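Local coordinates for protein endoglucanase (Uncultured bacterium, PDB 3X17) that probably hydrolyses internal beta-1,4-glucosidic bonds of cellulose, as a glycoside hydrolase family 9 endoglucanase with an N-terminal Ig-like domain, at residues A300-W308 and L347-Y356; A361-Y371 and I398-G409. All blocks are in the same frame, centred on the assembly; numbering follows the deposited sequence.

Interaction 1 (A300-W308 and L347-Y356); sequences ALAAAEQAW and LWVVTGRAEY
L347 drops as a knob into a hole made by L301, A304, E305 and W308 on helix 294-312. Its CD2 lies 3.8 Å from A304 CB, and CD1 turns to W308 CB. Y356 brings its ring edge over one face of the W308 indole, an edge-to-face pair with planes at 77° in which Y356 CE1 comes 3.6 Å from W308 CD1. W308 holds CG opposite its backbone N (chi1 -174°), which brings the indole to that edge. At the other end L301 CD1 meets T351 CG2 at 3.7 Å. In the (alpha/alpha)6 barrel, segments 300-308 and 347-351 cross obliquely, 134° between their directions; Y356 comes from the next helix, 354-366. On the outer side E305 OE2 forms a salt bridge with R353 NH2 at 3.0 Å, almost in the guanidinium plane, while NH1 bonds weakly to the same oxygen and to E355 OE2, completing a three-residue salt-bridge network. With an alanine in place of E305, R353 would probably lose its main carboxylate partner and turn more freely, and L347 CD2 would be uncovered. R353 follows the helix end at G352; its backbone N is held by T351 OG1 in an ST turn, and T351 CB lies under its guanidinium. The Y356 ring is sandwiched between L347 CB and E355 CG, and a water links its OH to E305 O. Y359 adds a second edge-to-face partner to W308.

Interaction 2 (A361-Y371 and I398-G409); sequences ARMARTGLPAY and IRARLVQRILEG
The R401 guanidinium meets the carbonyl of A364 edge-on, its NH2 giving a hydrogen bond of 3.0 Å to A364 O that lies in the carbonyl plane, on a lone pair. This joins two helices of the (alpha/alpha)6 barrel, 354-366 and 396-418, whose local axes cross at 61°, and the chain that leaves the first of them continues along the second. R401 NH1 adds a weaker bond to the same oxygen, so both amino groups share one acceptor, A364 O; the bend of the arginine chain at chi3 (67°) turns its flat end to that carbonyl. The same NH2 also gives a hydrogen bond to a water, which in turn accepts from L368 N.

Next to this polar grip, I398 points its CG1 and CD1 at A364 CB and reaches A361 with CD1. Further along the chain, after G367, L368 crosses L402 at about a right angle, CD1 to CD2 at 3.7 Å, with L368 CD1 also lying beside the R401 guanidinium. L402 is backed by Y384, Y387 and V388 of helix 381-390.

Y371 ends the segment by laying a ring face on the helix backbone. With CG anti to its N (chi1 -168°), the ring comes over R405 O, 3.6 Å from Y371 CD2, and I406 CA sits over the same ring in a CH-pi contact, 4.1 Å from the centroid. G409 has no side chain where a CB would run into Y371 CE2. I406 CG1 packs against CE1, while Y384 meets the ring edge-to-face. At the ring's far end Y371 OH gives its hydrogen to a water 2.8 Å away, and that water donates to I406 O.

Helix 354-366 serves both contacts: its first turn takes part in interaction 1, residues 361 onward in interaction 2, the centres about 21 Å apart. Both are partly buried, joining buried apolar side chains to more accessible polar ones. Interaction 1 sets helix 294-312 against the end of one helix, the turn after it and the start of the next. Interaction 2 covers more surface, 506 against 385 Å², much of it through the extended chain after the helix; its direct polar bonds run from an arginine to the A364 carbonyl, where interaction 1 pairs an arginine with a carboxylate, and both add water bridges to backbone atoms. Helix 337-351, a partner in interaction 1, also touches L368 through F341.

Interaction 1 (A300-W308 and L347-Y356)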
loop_
_atom_site.group_PDB
_atom_site.type_symbol
_atom_site.label_atom_id
_atom_site.label_comp_id
_atom_site.label_asym_id
_atom_site.label_seq_id
_atom_site.Cartn_x
_atom_site.Cartn_y
_atom_site.Cartn_z
ATOM N N ALA A 300 7.820 2.058 22.934
ATOM C CA ALA A 300 8.056 2.460 21.555
ATOM C C ALA A 300 8.831 3.764 21.593
ATOM O O ALA A 300 9.775 3.941 20.835
ATOM C CB ALA A 300 6.778 2.585 20.758
ATOM N N LEU A 301 8.523 4.609 22.577
ATOM C CA LEU A 301 9.158 5.926 22.653
ATOM C C LEU A 301 10.602 5.771 23.039
ATOM O O LEU A 301 11.459 6.423 22.458
ATOM C CB LEU A 301 8.441 6.861 23.632
ATOM C CG LEU A 301 9.157 8.174 24.001
ATOM C CD1 LEU A 301 9.366 9.050 22.771
ATOM C CD2 LEU A 301 8.425 8.949 25.144
ATOM N N ALA A 302 10.891 4.850 23.964
ATOM C CA ALA A 302 12.282 4.645 24.409
ATOM C C ALA A 302 13.140 4.160 23.259
ATOM O O ALA A 302 14.257 4.649 23.046
ATOM C CB ALA A 302 12.353 3.666 25.599
ATOM N N ALA A 303 12.596 3.215 22.495
ATOM C CA ALA A 303 13.291 2.673 21.351
ATOM C C ALA A 303 13.595 3.773 20.332
ATOM O O ALA A 303 14.708 3.854 19.804
ATOM C CB ALA A 303 12.451 1.584 20.713
ATOM N N ALA A 304 12.591 4.592 20.022
ATOM C CA ALA A 304 12.775 5.676 19.036
ATOM C C ALA A 304 13.880 6.625 19.494
ATOM O O ALA A 304 14.698 7.085 18.687
ATOM C CB ALA A 304 11.452 6.469 18.787
ATOM N N GLU A 305 13.898 6.910 20.788
ATOM C CA GLU A 305 14.865 7.844 21.373
ATOM C C GLU A 305 16.292 7.307 21.319
ATOM O O GLU A 305 17.241 8.069 21.119
ATOM C CB GLU A 305 14.481 8.194 22.823
ATOM C CG GLU A 305 13.243 9.084 22.921
ATOM C CD GLU A 305 12.738 9.293 24.362
ATOM O OE1 GLU A 305 12.875 8.377 25.201
ATOM O OE2 GLU A 305 12.122 10.346 24.628
ATOM N N GLN A 306 16.440 5.994 21.472
ATOM C CA GLN A 306 17.760 5.366 21.493
ATOM C C GLN A 306 18.302 5.302 20.058
ATOM O O GLN A 306 19.453 5.618 19.806
ATOM C CB GLN A 306 17.637 3.960 22.118
ATOM C CG GLN A 306 18.933 3.155 22.229
ATOM C CD GLN A 306 20.028 3.909 22.972
ATOM O OE1 GLN A 306 19.804 4.436 24.067
ATOM N NE2 GLN A 306 21.199 4.032 22.341
ATOM N N ALA A 307 17.439 4.937 19.121
ATOM C CA ALA A 307 17.734 5.031 17.707
ATOM C C ALA A 307 18.172 6.431 17.261
ATOM O O ALA A 307 19.094 6.575 16.470
ATOM C CB ALA A 307 16.533 4.582 16.901
ATOM N N TRP A 308 17.481 7.465 17.720
ATOM C CA TRP A 308 17.922 8.804 17.394
ATOM C C TRP A 308 19.293 9.127 18.015
ATOM O O TRP A 308 20.063 9.876 17.432
ATOM C CB TRP A 308 16.907 9.864 17.814
ATOM C CG TRP A 308 17.323 11.229 17.335
ATOM C CD1 TRP A 308 18.017 12.171 18.032
ATOM C CD2 TRP A 308 17.169 11.740 16.009
ATOM N NE1 TRP A 308 18.253 13.259 17.244
ATOM C CE2 TRP A 308 17.760 13.016 15.987
ATOM C CE3 TRP A 308 16.523 11.266 14.853
ATOM C CZ2 TRP A 308 17.736 13.833 14.851
ATOM C CZ3 TRP A 308 16.512 12.073 13.715
ATOM C CH2 TRP A 308 17.142 13.329 13.716
ATOM N N LEU A 347 9.424 12.331 16.393
ATOM C CA LEU A 347 9.950 12.475 17.737
ATOM C C LEU A 347 9.618 13.855 18.318
ATOM O O LEU A 347 9.281 13.964 19.497
ATOM C CB LEU A 347 11.468 12.214 17.763
ATOM C CG LEU A 347 11.797 10.709 17.873
ATOM C CD1 LEU A 347 13.213 10.391 17.387
ATOM C CD2 LEU A 347 11.596 10.263 19.315
ATOM N N TRP A 348 9.810 14.900 17.511
ATOM C CA TRP A 348 9.394 16.255 17.886
ATOM C C TRP A 348 7.920 16.316 18.288
ATOM O O TRP A 348 7.567 16.957 19.285
ATOM C CB TRP A 348 9.658 17.255 16.754
ATOM C CG TRP A 348 9.207 18.645 17.128
ATOM C CD1 TRP A 348 9.608 19.372 18.229
ATOM C CD2 TRP A 348 8.182 19.416 16.498
ATOM N NE1 TRP A 348 8.924 20.558 18.291
ATOM C CE2 TRP A 348 8.031 20.610 17.253
ATOM C CE3 TRP A 348 7.422 19.250 15.339
ATOM C CZ2 TRP A 348 7.152 21.618 16.884
ATOM C CZ3 TRP A 348 6.530 20.250 14.984
ATOM C CH2 TRP A 348 6.401 21.416 15.752
ATOM N N VAL A 349 7.070 15.638 17.513
ATOM C CA VAL A 349 5.618 15.722 17.691
ATOM C C VAL A 349 5.211 15.122 19.016
ATOM O O VAL A 349 4.366 15.693 19.710
ATOM C CB VAL A 349 4.820 15.007 16.560
ATOM C CG1 VAL A 349 3.366 14.807 16.983
ATOM C CG2 VAL A 349 4.887 15.785 15.263
ATOM N N VAL A 350 5.783 13.969 19.379
ATOM C CA VAL A 350 5.388 13.294 20.644
ATOM C C VAL A 350 6.124 13.797 21.910
ATOM O O VAL A 350 5.585 13.712 23.025
ATOM C CB VAL A 350 5.489 11.736 20.521
ATOM C CG1 VAL A 350 6.940 11.273 20.341
ATOM C CG2 VAL A 350 4.783 11.016 21.694
ATOM N N THR A 351 7.346 14.310 21.755
ATOM C CA THR A 351 8.115 14.778 22.923
ATOM C C THR A 351 8.115 16.298 23.093
ATOM O O THR A 351 8.360 16.788 24.178
ATOM C CB THR A 351 9.595 14.318 22.920
ATOM O OG1 THR A 351 10.331 15.051 21.926
ATOM C CG2 THR A 351 9.720 12.779 22.675
ATOM N N GLY A 352 8.021 17.022 21.985
ATOM C CA GLY A 352 8.040 18.462 22.030
ATOM C C GLY A 352 9.439 19.021 22.179
ATOM O O GLY A 352 9.613 20.221 22.193
ATOM N N ARG A 353 10.447 18.151 22.193
ATOM C CA ARG A 353 11.812 18.571 22.492
ATOM C C ARG A 353 12.531 19.315 21.359
ATOM O O ARG A 353 12.476 18.924 20.161
ATOM C CB ARG A 353 12.641 17.391 22.943
ATOM C CG ARG A 353 12.798 17.319 24.434
ATOM C CD ARG A 353 13.739 16.196 24.796
ATOM N NE ARG A 353 12.965 15.184 25.472
ATOM C CZ ARG A 353 12.787 13.944 25.055
ATOM N NH1 ARG A 353 13.506 13.447 24.063
ATOM N NH2 ARG A 353 11.970 13.172 25.744
ATOM N N ALA A 354 13.218 20.385 21.762
ATOM C CA ALA A 354 14.014 21.196 20.858
ATOM C C ALA A 354 15.026 20.392 20.033
ATOM O O ALA A 354 15.265 20.704 18.845
ATOM C CB ALA A 354 14.725 22.324 21.633
ATOM N N GLU A 355 15.635 19.376 20.649
ATOM C CA GLU A 355 16.683 18.641 19.938
ATOM C C GLU A 355 16.190 18.112 18.596
ATOM O O GLU A 355 16.934 18.147 17.615
ATOM C CB GLU A 355 17.284 17.516 20.786
ATOM C CG GLU A 355 16.332 16.345 21.116
ATOM C CD GLU A 355 17.004 15.285 21.978
ATOM O OE1 GLU A 355 18.163 14.932 21.692
ATOM O OE2 GLU A 355 16.395 14.827 22.962
ATOM N N TYR A 356 14.934 17.650 18.550
ATOM C CA TYR A 356 14.340 17.135 17.321
ATOM C C TYR A 356 13.967 18.252 16.332
ATOM O O TYR A 356 14.255 18.154 15.139
ATOM C CB TYR A 356 13.134 16.220 17.622
ATOM C CG TYR A 356 13.455 15.143 18.632
ATOM C CD1 TYR A 356 14.500 14.251 18.406
ATOM C CD2 TYR A 356 12.856 15.137 19.877
ATOM C CE1 TYR A 356 14.846 13.305 19.339
ATOM C CE2 TYR A 356 13.226 14.201 20.844
ATOM C CZ TYR A 356 14.215 13.297 20.562
ATOM O OH TYR A 356 14.580 12.366 21.492
HETATM O O HOH W 1 16.927 10.819 21.314
#

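Interaction 2 (A361-Y371 and I398-G409)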
loop_
_atom_site.group_PDB
_atom_site.type_symbol
_atom_site.label_atom_id
_atom_site.label_comp_id
_atom_site.label_asym_id
_atom_site.label_seq_id
_atom_site.Cartn_x
_atom_site.Cartn_y
_atom_site.Cartn_z
ATOM N N ALA A 361 14.928 22.311 11.563
ATOM C CA ALA A 361 15.250 23.697 11.175
ATOM C C ALA A 361 16.578 23.783 10.422
ATOM O O ALA A 361 16.686 24.488 9.424
ATOM C CB ALA A 361 15.259 24.632 12.416
ATOM N N ARG A 362 17.564 23.011 10.868
ATOM C CA ARG A 362 18.846 22.879 10.171
ATOM C C ARG A 362 18.648 22.394 8.734
ATOM O O ARG A 362 19.174 23.001 7.774
ATOM C CB ARG A 362 19.774 21.934 10.942
ATOM C CG ARG A 362 21.207 21.846 10.411
ATOM C CD ARG A 362 22.063 20.802 11.195
ATOM N NE ARG A 362 21.484 20.459 12.499
ATOM C CZ ARG A 362 21.489 19.235 13.043
ATOM N NH1 ARG A 362 22.066 18.213 12.409
ATOM N NH2 ARG A 362 20.917 19.029 14.230
ATOM N N MET A 363 17.862 21.327 8.576
ATOM C CA MET A 363 17.543 20.839 7.232
ATOM C C MET A 363 16.798 21.869 6.422
ATOM O O MET A 363 17.000 21.956 5.222
ATOM C CB MET A 363 16.742 19.534 7.236
ATOM C CG MET A 363 17.056 18.673 6.014
ATOM S SD MET A 363 16.016 17.204 5.817
ATOM C CE MET A 363 17.010 15.969 6.673
ATOM N N ALA A 364 15.882 22.588 7.063
ATOM C CA ALA A 364 15.079 23.591 6.353
ATOM C C ALA A 364 15.966 24.690 5.721
ATOM O O ALA A 364 15.666 25.182 4.624
ATOM C CB ALA A 364 14.033 24.207 7.272
ATOM N N ARG A 365 17.110 24.964 6.351
ATOM C CA ARG A 365 18.104 25.873 5.778
ATOM C C ARG A 365 18.783 25.386 4.486
ATOM O O ARG A 365 19.101 26.193 3.609
ATOM C CB ARG A 365 19.152 26.259 6.826
ATOM C CG ARG A 365 18.981 27.668 7.390
ATOM C CD ARG A 365 19.901 27.903 8.579
ATOM N NE ARG A 365 19.199 27.808 9.865
ATOM C CZ ARG A 365 19.529 26.967 10.850
ATOM N NH1 ARG A 365 20.570 26.150 10.716
ATOM N NH2 ARG A 365 18.817 26.943 11.974
ATOM N N THR A 366 19.028 24.087 4.359
ATOM C CA THR A 366 19.790 23.593 3.208
ATOM C C THR A 366 18.928 22.906 2.155
ATOM O O THR A 366 19.315 22.810 0.978
ATOM C CB THR A 366 20.954 22.675 3.630
ATOM O OG1 THR A 366 20.522 21.793 4.674
ATOM C CG2 THR A 366 22.139 23.509 4.137
ATOM N N GLY A 367 17.730 22.485 2.558
ATOM C CA GLY A 367 16.789 21.877 1.621
ATOM C C GLY A 367 16.030 20.750 2.295
ATOM O O GLY A 367 16.631 19.876 2.905
ATOM N N LEU A 368 14.706 20.861 2.316
ATOM C CA LEU A 368 13.873 19.809 2.881
ATOM C C LEU A 368 13.860 18.636 1.910
ATOM O O LEU A 368 14.119 18.815 0.726
ATOM C CB LEU A 368 12.452 20.319 3.071
ATOM C CG LEU A 368 12.255 21.427 4.100
ATOM C CD1 LEU A 368 10.864 22.068 3.925
ATOM C CD2 LEU A 368 12.464 20.910 5.509
ATOM N N PRO A 369 13.548 17.433 2.408
ATOM C CA PRO A 369 13.433 16.252 1.543
ATOM C C PRO A 369 12.449 16.554 0.420
ATOM O O PRO A 369 11.508 17.315 0.640
ATOM C CB PRO A 369 12.809 15.206 2.482
ATOM C CG PRO A 369 13.202 15.625 3.850
ATOM C CD PRO A 369 13.262 17.123 3.828
ATOM N N ALA A 370 12.649 15.988 -0.769
ATOM C CA ALA A 370 11.638 16.092 -1.829
ATOM C C ALA A 370 10.286 15.556 -1.337
ATOM O O ALA A 370 10.238 14.634 -0.500
ATOM C CB ALA A 370 12.086 15.342 -3.108
ATOM N N TYR A 371 9.207 16.201 -1.792
ATOM C CA TYR A 371 7.854 15.780 -1.477
ATOM C C TYR A 371 7.389 14.765 -2.516
ATOM O O TYR A 371 7.303 15.060 -3.710
ATOM C CB TYR A 371 6.873 16.977 -1.441
ATOM C CG TYR A 371 5.518 16.616 -0.846
ATOM C CD1 TYR A 371 5.354 16.486 0.516
ATOM C CD2 TYR A 371 4.434 16.316 -1.662
ATOM C CE1 TYR A 371 4.129 16.147 1.066
ATOM C CE2 TYR A 371 3.237 15.925 -1.135
ATOM C CZ TYR A 371 3.069 15.896 0.236
ATOM O OH TYR A 371 1.855 15.533 0.766
ATOM N N ILE A 398 8.422 27.397 8.453
ATOM C CA ILE A 398 8.584 25.990 8.020
ATOM C C ILE A 398 7.219 25.375 7.727
ATOM O O ILE A 398 6.970 24.851 6.626
ATOM C CB ILE A 398 9.342 25.130 9.065
ATOM C CG1 ILE A 398 10.797 25.603 9.174
ATOM C CG2 ILE A 398 9.296 23.638 8.670
ATOM C CD1 ILE A 398 11.562 25.041 10.404
ATOM N N ARG A 399 6.287 25.624 8.647
ATOM C CA ARG A 399 4.963 25.092 8.513
ATOM C C ARG A 399 4.367 25.531 7.191
ATOM O O ARG A 399 3.835 24.698 6.447
ATOM C CB ARG A 399 4.079 25.470 9.684
ATOM C CG ARG A 399 2.611 25.188 9.412
ATOM C CD ARG A 399 1.845 24.696 10.642
ATOM N NE ARG A 399 2.424 25.106 11.923
ATOM C CZ ARG A 399 2.538 24.298 12.989
ATOM N NH1 ARG A 399 2.191 23.011 12.904
ATOM N NH2 ARG A 399 3.049 24.759 14.134
ATOM N N ALA A 400 4.559 26.805 6.838
ATOM C CA ALA A 400 4.006 27.335 5.584
ATOM C C ALA A 400 4.672 26.708 4.377
ATOM O O ALA A 400 4.028 26.486 3.366
ATOM C CB ALA A 400 4.122 28.881 5.512
ATOM N N ARG A 401 5.965 26.426 4.470
ATOM C CA ARG A 401 6.635 25.693 3.386
ATOM C C ARG A 401 6.102 24.265 3.225
ATOM O O ARG A 401 5.787 23.826 2.117
ATOM C CB ARG A 401 8.163 25.703 3.567
ATOM C CG ARG A 401 8.763 27.051 3.187
ATOM C CD ARG A 401 10.139 27.216 3.780
ATOM N NE ARG A 401 11.083 26.278 3.179
ATOM C CZ ARG A 401 12.304 26.061 3.641
ATOM N NH1 ARG A 401 12.737 26.745 4.700
ATOM N NH2 ARG A 401 13.084 25.157 3.055
ATOM N N LEU A 402 5.886 23.593 4.347
ATOM C CA LEU A 402 5.366 22.234 4.334
ATOM C C LEU A 402 3.980 22.184 3.710
ATOM O O LEU A 402 3.706 21.331 2.855
ATOM C CB LEU A 402 5.345 21.665 5.757
ATOM C CG LEU A 402 6.725 21.599 6.433
ATOM C CD1 LEU A 402 6.651 21.036 7.840
ATOM C CD2 LEU A 402 7.746 20.856 5.577
ATOM N N VAL A 403 3.145 23.166 4.054
ATOM C CA VAL A 403 1.770 23.200 3.563
ATOM C C VAL A 403 1.779 23.336 2.048
ATOM O O VAL A 403 1.125 22.563 1.338
ATOM C CB VAL A 403 0.915 24.340 4.229
ATOM C CG1 VAL A 403 -0.352 24.585 3.436
ATOM C CG2 VAL A 403 0.522 23.965 5.668
ATOM N N GLN A 404 2.492 24.351 1.563
ATOM C CA GLN A 404 2.624 24.606 0.127
ATOM C C GLN A 404 3.097 23.362 -0.671
ATOM O O GLN A 404 2.578 23.074 -1.755
ATOM C CB GLN A 404 3.590 25.783 -0.087
ATOM C CG GLN A 404 4.151 25.879 -1.505
ATOM C CD GLN A 404 5.659 25.651 -1.587
ATOM O OE1 GLN A 404 6.218 25.555 -2.690
ATOM N NE2 GLN A 404 6.330 25.573 -0.428
ATOM N N ARG A 405 4.095 22.641 -0.154
ATOM C CA ARG A 405 4.520 21.398 -0.788
ATOM C C ARG A 405 3.436 20.324 -0.793
ATOM O O ARG A 405 3.225 19.651 -1.806
ATOM C CB ARG A 405 5.828 20.896 -0.183
ATOM C CG ARG A 405 6.907 21.957 -0.209
ATOM C CD ARG A 405 8.234 21.421 -0.667
ATOM N NE ARG A 405 8.877 22.312 -1.627
ATOM C CZ ARG A 405 9.634 23.370 -1.319
ATOM N NH1 ARG A 405 9.836 23.737 -0.048
ATOM N NH2 ARG A 405 10.185 24.079 -2.302
ATOM N N ILE A 406 2.661 20.246 0.284
ATOM C CA ILE A 406 1.572 19.275 0.336
ATOM C C ILE A 406 0.522 19.561 -0.744
ATOM O O ILE A 406 0.070 18.644 -1.449
ATOM C CB ILE A 406 0.929 19.225 1.735
ATOM C CG1 ILE A 406 1.912 18.626 2.738
ATOM C CG2 ILE A 406 -0.366 18.403 1.709
ATOM C CD1 ILE A 406 1.454 18.682 4.198
ATOM N N LEU A 407 0.179 20.840 -0.919
ATOM C CA LEU A 407 -0.853 21.208 -1.894
ATOM C C LEU A 407 -0.357 21.104 -3.332
ATOM O O LEU A 407 -1.099 20.683 -4.235
ATOM C CB LEU A 407 -1.429 22.602 -1.605
ATOM C CG LEU A 407 -2.016 22.792 -0.187
ATOM C CD1 LEU A 407 -2.308 24.287 0.031
ATOM C CD2 LEU A 407 -3.306 21.968 0.028
ATOM N N GLU A 408 0.907 21.456 -3.532
ATOM C CA GLU A 408 1.558 21.276 -4.828
ATOM C C GLU A 408 1.649 19.777 -5.231
ATOM O O GLU A 408 1.334 19.416 -6.365
ATOM C CB GLU A 408 2.938 21.985 -4.847
ATOM C CG GLU A 408 3.733 21.826 -6.135
ATOM C CD GLU A 408 2.974 22.292 -7.397
ATOM O OE1 GLU A 408 2.051 23.137 -7.272
ATOM O OE2 GLU A 408 3.301 21.810 -8.512
ATOM N N GLY A 409 1.982 18.904 -4.279
ATOM C CA GLY A 409 2.056 17.463 -4.549
ATOM C C GLY A 409 0.733 16.892 -5.044
ATOM O O GLY A 409 0.651 16.247 -6.103
HETATM O O HOH W 2 13.211 23.287 0.858
HETATM O O HOH W 3 -0.308 15.845 -1.041
#